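Local coordinates for protein Ral guanine nucleotide dissociation stimulator-like 2 (Mus musculus, PDB 4JGW) that probably acts as a guanine nucleotide exchange factor for small G proteins, this fragment holding its REM and CDC25-homology domains, at residues Leu80-Arg84 with His129-Phe133; Asn220-Cys226 with Leu242-Val246; Ser263-Thr268 with Thr278-Leu282. One frame throughout, in Å; residues are numbered along the deposited sequence.

Contact 1. Residues Leu80-Arg84 with His129-Phe133; sequences LATHR and HPEDF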
loop_
_atom_site.group_PDB
_atom_site.type_symbol
_atom_site.label_atom_id
_atom_site.label_comp_id
_atom_site.label_asym_id
_atom_site.label_seq_id
_atom_site.Cartn_x
_atom_site.Cartn_y
_atom_site.Cartn_z
ATOM N N LEU A 80 9.569 -1.689 12.212
ATOM C CA LEU A 80 8.196 -1.934 12.652
ATOM C C LEU A 80 7.245 -2.193 11.487
ATOM O O LEU A 80 6.312 -2.982 11.616
ATOM C CB LEU A 80 7.675 -0.779 13.519
ATOM C CG LEU A 80 8.308 -0.560 14.902
ATOM C CD1 LEU A 80 7.689 0.651 15.587
ATOM C CD2 LEU A 80 8.202 -1.800 15.796
ATOM N N ALA A 81 7.491 -1.534 10.358
ATOM C CA ALA A 81 6.638 -1.668 9.179
ATOM C C ALA A 81 6.929 -2.922 8.350
ATOM O O ALA A 81 6.016 -3.498 7.761
ATOM C CB ALA A 81 6.732 -0.425 8.306
ATOM N N THR A 82 8.193 -3.340 8.312
ATOM C CA THR A 82 8.621 -4.437 7.437
ATOM C C THR A 82 8.882 -5.776 8.144
ATOM O O THR A 82 9.157 -6.774 7.480
ATOM C CB THR A 82 9.887 -4.064 6.620
ATOM O OG1 THR A 82 10.990 -3.839 7.509
ATOM C CG2 THR A 82 9.652 -2.820 5.767
ATOM N N HIS A 83 8.790 -5.802 9.474
ATOM C CA HIS A 83 9.226 -6.970 10.256
ATOM C C HIS A 83 8.554 -8.299 9.887
ATOM O O HIS A 83 9.179 -9.356 9.977
ATOM C CB HIS A 83 9.136 -6.710 11.766
ATOM C CG HIS A 83 7.750 -6.799 12.325
ATOM N ND1 HIS A 83 6.843 -5.764 12.241
ATOM C CD2 HIS A 83 7.122 -7.796 12.994
ATOM C CE1 HIS A 83 5.714 -6.123 12.824
ATOM N NE2 HIS A 83 5.857 -7.351 13.291
ATOM N N ARG A 84 7.297 -8.236 9.456
ATOM C CA ARG A 84 6.539 -9.440 9.113
ATOM C C ARG A 84 7.048 -10.125 7.845
ATOM O O ARG A 84 6.623 -11.235 7.526
ATOM C CB ARG A 84 5.045 -9.129 8.994
ATOM C CG ARG A 84 4.386 -8.818 10.320
ATOM C CD ARG A 84 2.878 -8.913 10.223
ATOM N NE ARG A 84 2.284 -9.092 11.545
ATOM C CZ ARG A 84 1.070 -9.581 11.770
ATOM N NH1 ARG A 84 0.294 -9.953 10.758
ATOM N NH2 ARG A 84 0.633 -9.705 13.017
ATOM N N HIS A 129 0.550 0.283 13.654
ATOM C CA HIS A 129 0.068 -1.008 13.159
ATOM C C HIS A 129 -0.726 -1.778 14.222
ATOM O O HIS A 129 -0.240 -2.780 14.750
ATOM C CB HIS A 129 1.242 -1.860 12.653
ATOM C CG HIS A 129 2.290 -1.079 11.923
ATOM N ND1 HIS A 129 2.104 -0.592 10.647
ATOM C CD2 HIS A 129 3.536 -0.701 12.291
ATOM C CE1 HIS A 129 3.190 0.053 10.262
ATOM N NE2 HIS A 129 4.074 0.001 11.241
ATOM N N PRO A 130 -1.955 -1.319 14.532
ATOM C CA PRO A 130 -2.758 -1.988 15.565
ATOM C C PRO A 130 -3.142 -3.426 15.207
ATOM O O PRO A 130 -3.307 -4.256 16.104
ATOM C CB PRO A 130 -4.008 -1.104 15.672
ATOM C CG PRO A 130 -4.078 -0.367 14.381
ATOM C CD PRO A 130 -2.661 -0.160 13.951
ATOM N N GLU A 131 -3.259 -3.712 13.910
ATOM C CA GLU A 131 -3.661 -5.031 13.412
ATOM C C GLU A 131 -2.620 -6.124 13.674
ATOM O O GLU A 131 -2.932 -7.316 13.597
ATOM C CB GLU A 131 -3.998 -4.970 11.915
ATOM C CG GLU A 131 -5.199 -4.084 11.555
ATOM C CD GLU A 131 -4.834 -2.615 11.342
ATOM O OE1 GLU A 131 -3.634 -2.260 11.422
ATOM O OE2 GLU A 131 -5.758 -1.811 11.088
ATOM N N ASP A 132 -1.389 -5.713 13.983
ATOM C CA ASP A 132 -0.309 -6.645 14.317
ATOM C C ASP A 132 -0.570 -7.386 15.627
ATOM O O ASP A 132 -0.155 -8.532 15.790
ATOM C CB ASP A 132 1.036 -5.912 14.408
ATOM C CG ASP A 132 1.638 -5.595 13.046
ATOM O OD1 ASP A 132 0.984 -5.835 12.011
ATOM O OD2 ASP A 132 2.782 -5.097 13.015
ATOM N N PHE A 133 -1.264 -6.722 16.549
ATOM C CA PHE A 133 -1.493 -7.248 17.893
ATOM C C PHE A 133 -2.858 -7.923 18.034
ATOM O O PHE A 133 -3.892 -7.346 17.683
ATOM C CB PHE A 133 -1.342 -6.133 18.932
ATOM C CG PHE A 133 0.005 -5.465 18.916
ATOM C CD1 PHE A 133 0.223 -4.325 18.149
ATOM C CD2 PHE A 133 1.058 -5.980 19.666
ATOM C CE1 PHE A 133 1.471 -3.706 18.129
ATOM C CE2 PHE A 133 2.310 -5.368 19.653
ATOM C CZ PHE A 133 2.514 -4.228 18.884
HETATM O O HOH W 1 3.995 -4.143 10.884
#

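Contact 2. Residues Asn220-Cys226 with Leu242-Val246; sequences NLIPSQC and LCPSV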
loop_
_atom_site.group_PDB
_atom_site.type_symbol
_atom_site.label_atom_id
_atom_site.label_comp_id
_atom_site.label_asym_id
_atom_site.label_seq_id
_atom_site.Cartn_x
_atom_site.Cartn_y
_atom_site.Cartn_z
ATOM N N ASN A 220 -8.109 1.411 4.010
ATOM C CA ASN A 220 -8.031 0.189 4.813
ATOM C C ASN A 220 -6.822 -0.684 4.455
ATOM O O ASN A 220 -6.604 -1.735 5.061
ATOM C CB ASN A 220 -9.329 -0.619 4.694
ATOM C CG ASN A 220 -10.502 0.036 5.413
ATOM O OD1 ASN A 220 -10.381 0.482 6.554
ATOM N ND2 ASN A 220 -11.651 0.081 4.747
ATOM N N LEU A 221 -6.044 -0.243 3.469
ATOM C CA LEU A 221 -4.858 -0.974 3.030
ATOM C C LEU A 221 -3.761 -0.957 4.091
ATOM O O LEU A 221 -3.376 0.101 4.591
ATOM C CB LEU A 221 -4.322 -0.407 1.711
ATOM C CG LEU A 221 -3.086 -1.076 1.092
ATOM C CD1 LEU A 221 -3.447 -2.398 0.422
ATOM C CD2 LEU A 221 -2.420 -0.152 0.097
ATOM N N ILE A 222 -3.281 -2.148 4.434
ATOM C CA ILE A 222 -2.105 -2.297 5.278
ATOM C C ILE A 222 -0.892 -2.384 4.347
ATOM O O ILE A 222 -0.712 -3.391 3.662
ATOM C CB ILE A 222 -2.221 -3.534 6.200
ATOM C CG1 ILE A 222 -3.502 -3.439 7.046
ATOM C CG2 ILE A 222 -0.981 -3.657 7.091
ATOM C CD1 ILE A 222 -3.882 -4.719 7.773
ATOM N N PRO A 223 -0.075 -1.312 4.301
ATOM C CA PRO A 223 1.029 -1.192 3.338
ATOM C C PRO A 223 2.035 -2.342 3.376
ATOM O O PRO A 223 2.569 -2.710 2.331
ATOM C CB PRO A 223 1.699 0.128 3.736
ATOM C CG PRO A 223 0.608 0.915 4.386
ATOM C CD PRO A 223 -0.187 -0.107 5.145
ATOM N N SER A 224 2.278 -2.910 4.557
ATOM C CA SER A 224 3.208 -4.035 4.701
ATOM C C SER A 224 2.758 -5.288 3.941
ATOM O O SER A 224 3.584 -6.117 3.554
ATOM C CB SER A 224 3.431 -4.371 6.175
ATOM O OG SER A 224 2.234 -4.802 6.796
ATOM N N GLN A 225 1.451 -5.417 3.728
ATOM C CA GLN A 225 0.902 -6.533 2.954
ATOM C C GLN A 225 1.247 -6.428 1.462
ATOM O O GLN A 225 1.100 -7.399 0.718
ATOM C CB GLN A 225 -0.609 -6.660 3.174
ATOM C CG GLN A 225 -0.993 -7.127 4.578
ATOM C CD GLN A 225 -2.496 -7.163 4.807
ATOM O OE1 GLN A 225 -3.286 -6.924 3.894
ATOM N NE2 GLN A 225 -2.896 -7.471 6.035
ATOM N N CYS A 226 1.716 -5.253 1.040
ATOM C CA CYS A 226 2.173 -5.030 -0.335
ATOM C C CYS A 226 3.590 -5.550 -0.597
ATOM O O CYS A 226 4.007 -5.655 -1.753
ATOM C CB CYS A 226 2.116 -3.540 -0.693
ATOM S SG CYS A 226 0.480 -2.792 -0.674
ATOM N N LEU A 242 -3.640 -14.229 3.390
ATOM C CA LEU A 242 -2.711 -13.654 4.360
ATOM C C LEU A 242 -2.428 -12.174 4.072
ATOM O O LEU A 242 -1.721 -11.506 4.834
ATOM C CB LEU A 242 -1.406 -14.462 4.393
ATOM C CG LEU A 242 -0.680 -14.597 5.737
ATOM C CD1 LEU A 242 -1.431 -15.537 6.680
ATOM C CD2 LEU A 242 0.749 -15.084 5.531
ATOM N N CYS A 243 -2.980 -11.673 2.966
ATOM C CA CYS A 243 -2.911 -10.254 2.616
ATOM C C CYS A 243 -4.291 -9.785 2.133
ATOM O O CYS A 243 -4.466 -9.488 0.946
ATOM C CB CYS A 243 -1.855 -10.010 1.535
ATOM S SG CYS A 243 -0.196 -10.619 1.914
ATOM N N PRO A 244 -5.275 -9.713 3.054
ATOM C CA PRO A 244 -6.664 -9.456 2.665
ATOM C C PRO A 244 -6.918 -8.033 2.166
ATOM O O PRO A 244 -7.735 -7.843 1.263
ATOM C CB PRO A 244 -7.456 -9.716 3.961
ATOM C CG PRO A 244 -6.476 -10.319 4.933
ATOM C CD PRO A 244 -5.137 -9.816 4.517
ATOM N N SER A 245 -6.224 -7.052 2.745
ATOM C CA SER A 245 -6.425 -5.645 2.392
ATOM C C SER A 245 -5.926 -5.313 0.984
ATOM O O SER A 245 -6.453 -4.410 0.336
ATOM C CB SER A 245 -5.780 -4.720 3.432
ATOM O OG SER A 245 -4.365 -4.711 3.318
ATOM N N VAL A 246 -4.909 -6.041 0.523
ATOM C CA VAL A 246 -4.435 -5.926 -0.858
ATOM C C VAL A 246 -5.406 -6.645 -1.797
ATOM O O VAL A 246 -5.794 -6.103 -2.835
ATOM C CB VAL A 246 -3.001 -6.495 -1.039
ATOM C CG1 VAL A 246 -2.542 -6.371 -2.490
ATOM C CG2 VAL A 246 -2.018 -5.789 -0.117
#

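Contact 3. Residues Ser263-Thr268 with Thr278-Leu282; sequences SVLGAT and TVRPL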
loop_
_atom_site.group_PDB
_atom_site.type_symbol
_atom_site.label_atom_id
_atom_site.label_comp_id
_atom_site.label_asym_id
_atom_site.label_seq_id
_atom_site.Cartn_x
_atom_site.Cartn_y
_atom_site.Cartn_z
ATOM N N SER A 263 -20.577 -4.700 -19.819
ATOM C CA SER A 263 -21.578 -3.755 -20.328
ATOM C C SER A 263 -21.390 -3.433 -21.807
ATOM O O SER A 263 -22.369 -3.341 -22.550
ATOM C CB SER A 263 -21.599 -2.468 -19.499
ATOM O OG SER A 263 -20.529 -1.612 -19.838
ATOM N N VAL A 264 -20.135 -3.262 -22.220
ATOM C CA VAL A 264 -19.802 -3.030 -23.626
ATOM C C VAL A 264 -20.252 -4.217 -24.484
ATOM O O VAL A 264 -20.779 -4.032 -25.583
ATOM C CB VAL A 264 -18.288 -2.727 -23.820
ATOM C CG1 VAL A 264 -17.879 -2.846 -25.282
ATOM C CG2 VAL A 264 -17.953 -1.337 -23.294
ATOM N N LEU A 265 -20.065 -5.428 -23.966
ATOM C CA LEU A 265 -20.519 -6.636 -24.653
ATOM C C LEU A 265 -22.013 -6.892 -24.446
ATOM O O LEU A 265 -22.589 -7.774 -25.086
ATOM C CB LEU A 265 -19.695 -7.854 -24.219
ATOM C CG LEU A 265 -18.222 -7.888 -24.642
ATOM C CD1 LEU A 265 -17.501 -9.035 -23.953
ATOM C CD2 LEU A 265 -18.064 -7.985 -26.157
ATOM N N GLY A 266 -22.629 -6.114 -23.555
ATOM C CA GLY A 266 -24.055 -6.234 -23.240
ATOM C C GLY A 266 -24.428 -7.597 -22.692
ATOM O O GLY A 266 -25.546 -8.074 -22.894
ATOM N N ALA A 267 -23.481 -8.216 -21.990
ATOM C CA ALA A 267 -23.626 -9.587 -21.519
ATOM C C ALA A 267 -23.701 -9.686 -19.998
ATOM O O ALA A 267 -23.138 -8.857 -19.281
ATOM C CB ALA A 267 -22.491 -10.448 -22.056
ATOM N N THR A 268 -24.399 -10.711 -19.520
ATOM C CA THR A 268 -24.527 -10.975 -18.093
ATOM C C THR A 268 -24.090 -12.407 -17.797
ATOM O O THR A 268 -24.619 -13.361 -18.375
ATOM C CB THR A 268 -25.973 -10.739 -17.607
ATOM O OG1 THR A 268 -26.382 -9.410 -17.955
ATOM C CG2 THR A 268 -26.080 -10.919 -16.099
ATOM N N THR A 278 -25.811 -14.618 -20.873
ATOM C CA THR A 278 -26.944 -14.053 -21.603
ATOM C C THR A 278 -26.515 -12.738 -22.244
ATOM O O THR A 278 -25.864 -11.910 -21.602
ATOM C CB THR A 278 -28.167 -13.820 -20.695
ATOM O OG1 THR A 278 -27.789 -13.003 -19.580
ATOM C CG2 THR A 278 -28.719 -15.147 -20.184
ATOM N N VAL A 279 -26.880 -12.555 -23.512
ATOM C CA VAL A 279 -26.442 -11.401 -24.296
ATOM C C VAL A 279 -27.641 -10.599 -24.804
ATOM O O VAL A 279 -28.627 -11.170 -25.276
ATOM C CB VAL A 279 -25.544 -11.832 -25.495
ATOM C CG1 VAL A 279 -25.012 -10.617 -26.253
ATOM C CG2 VAL A 279 -24.384 -12.708 -25.024
ATOM N N ARG A 280 -27.545 -9.274 -24.693
ATOM C CA ARG A 280 -28.560 -8.359 -25.210
ATOM C C ARG A 280 -28.159 -7.816 -26.585
ATOM O O ARG A 280 -26.968 -7.675 -26.864
ATOM C CB ARG A 280 -28.790 -7.207 -24.231
ATOM C CG ARG A 280 -29.580 -7.599 -22.995
ATOM C CD ARG A 280 -29.940 -6.380 -22.166
ATOM N NE ARG A 280 -30.805 -6.721 -21.039
ATOM C CZ ARG A 280 -30.371 -7.041 -19.823
ATOM N NH1 ARG A 280 -29.071 -7.071 -19.556
ATOM N NH2 ARG A 280 -31.245 -7.334 -18.869
ATOM N N PRO A 281 -29.152 -7.509 -27.449
ATOM C CA PRO A 281 -28.874 -7.030 -28.808
ATOM C C PRO A 281 -28.287 -5.623 -28.843
ATOM O O PRO A 281 -28.882 -4.690 -28.298
ATOM C CB PRO A 281 -30.257 -7.026 -29.469
ATOM C CG PRO A 281 -31.220 -6.880 -28.339
ATOM C CD PRO A 281 -30.602 -7.617 -27.189
ATOM N N LEU A 282 -27.130 -5.476 -29.485
ATOM C CA LEU A 282 -26.496 -4.167 -29.634
ATOM C C LEU A 282 -25.906 -3.969 -31.028
ATOM O O LEU A 282 -24.996 -4.693 -31.442
ATOM C CB LEU A 282 -25.415 -3.945 -28.562
ATOM C CG LEU A 282 -25.827 -3.802 -27.090
ATOM C CD1 LEU A 282 -24.608 -3.880 -26.187
ATOM C CD2 LEU A 282 -26.607 -2.513 -26.832
HETATM O O HOH W 2 -24.208 -7.160 -27.144
#

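Contact 1. Residues Leu80-Arg84 with His129-Phe133
The carboxylate of Asp132 meets two flat groups in two ways. Its OD1 lies over one face of the Arg84 guanidinium, 3.5 Å from Arg84 NE and offset toward the rim, the two planes only 5° apart; because no N-H points at that oxygen, the salt bridge rests on charge alone. Asp132 OD2 comes to the edge of the His83 ring near the ring plane, 3.1 Å from His83 CE1, with carboxylate and ring planes 76° apart. Asp132 CG lies anti to its carbonyl carbon (chi1 -78°), directing the carboxylate at both partners. Arg84 CG sits over the rim of one imidazole face, and the ring meets Trp125 edge-to-face. His83 ND1 donates to Leu80 O over 2.9 Å and His83 NE2 bonds to Thr89 OG1, which together hold the ring's rotation; Arg84 NE shares Thr89 OG1. Asp132 OD2 also accepts from Trp125 NE1 and from a water whose oxygen lies 2.6 Å from Asp132 OD2; this water donates to Leu80 O as well and lies above one face of the His129 ring. His129 leans obliquely on the helix backbone, its NE2 3.7 Å from Ala81 CA. The contact joins the C-terminal part of helix 75-82 and the residues after it to the 3-10 turn following helix 108-128, in the REM region; helix 89-101 supplies Thr89, and helix 416-436 of the RasGEF domain packs on Ala81 and Thr82.

Contact 2. Residues Asn220-Cys226 with Leu242-Val246
Gln225 and Ser245 carry this contact through their amide and hydroxyl ends. The glutamine starts with CG anti to its carbonyl carbon (chi1 -69°) and then runs extended, a shape that carries the amide past Cys243 and Pro244 to the first turn of helix 244-264. There OE1 accepts two bonds. Ser245 N reaches Gln225 OE1 over 3.2 Å, in the carbonyl plane but with a bent N-H...O angle of 139°; Ser245 OG donates from above that plane. The 2.5 Å between Ser245 OG and Gln225 OE1 is unusually short, and its exact value is doubtful. The serine hydroxyl sits between its own N and carbonyl carbon (chi1 74°), which turns it to the segment 220-226, and Ser245 OG in turn accepts a nearly straight bond from Ile222 N at 3.0 Å. The hydroxyl thus relays between a backbone N-H and the amide oxygen, and both its donor and acceptor roles are used.

Nearer the backbone, the aliphatic part of Gln225 is packed: Gln225 CB lies 3.7 Å from Val246 CG2 and close to Cys243 CB, and the Gln225 side chain crosses that of Pro244 at about a right angle, its amide near CD. Leu221 sends CD1 to 3.7 Å from Val246 CG2, and Cys226 SG reaches the same methyl, Val246 CG2, at 3.9 Å. That one valine methyl therefore serves three residues of the facing segment.

Cys243 holds the N-cap position, and Ser245 N belongs to the first turn, where helix N-H groups have no partner within the helix. Gln225 OE1 accepts a hydrogen bond from this first-turn N-H, tying the 3-10 turn 223-226 to the start of helix 244-264 in the RasGEF (CDC25-homology) domain.

Contact 3. Residues Ser263-Thr268 with Thr278-Leu282
A two-stranded antiparallel hairpin, strands 267-269 and 277-279, begins here directly after a Schellman motif closes helix 244-264, with Gly266 as its C-prime residue at positive phi. Thr268 and Thr278 form a hydrogen-bonded pair: Thr268 N donates to Thr278 O over 2.8 Å, and Thr278 N returns a bond to Thr268 O over 3.0 Å at an angle of 173°. Ala267 and Val279 make the adjoining non-hydrogen-bonded pair, their side chains meeting loosely at 4.2 Å between Ala267 CB and Val279 CG2. Beyond it Arg280 N donates to Gly266 O over 2.9 Å, extending the pairing past the strand ends. Thr278 OG1, set between its own N and carbonyl carbon (chi1 55°), is brought near Thr268 CB and makes a weak bond to Thr268 O. On the helix side of the pairing, Leu282 CD1 packs directly on Gly266 CA at 3.8 Å, against the turn that ends the helix. A water spans Leu265 O and Arg280 O, the water oxygen 2.8 Å from Arg280 O. The Arg280 guanidinium passes obliquely near Thr268 OG1 and forms its salt bridge with Asp194. Around the hairpin, helix 284-303 packs against Val264 and Leu282, while helix 459-469 touches Leu265 and Val279.

Contacts 2 and 3 share helix 244-264, the former at its start and the latter at its end, with centres about 35 Å apart. Contact 1 lies in the REM region yet touches contact 2: Ala81 O is 3.2 Å from Ser224 CB, so the REM and RasGEF parts of the chain meet there. Contact 2 is nearest the chain centre, at about 7 Å from its own centre; contact 3, about 35 Å out, nevertheless has most of its touching residues buried, whereas contacts 1 and 2 are only partly so. Their chemistry follows the elements joined: charge, imidazole and bridging water in contact 1, amide and hydroxyl at a helix start in contact 2, and chiefly main-chain bonds in contact 3.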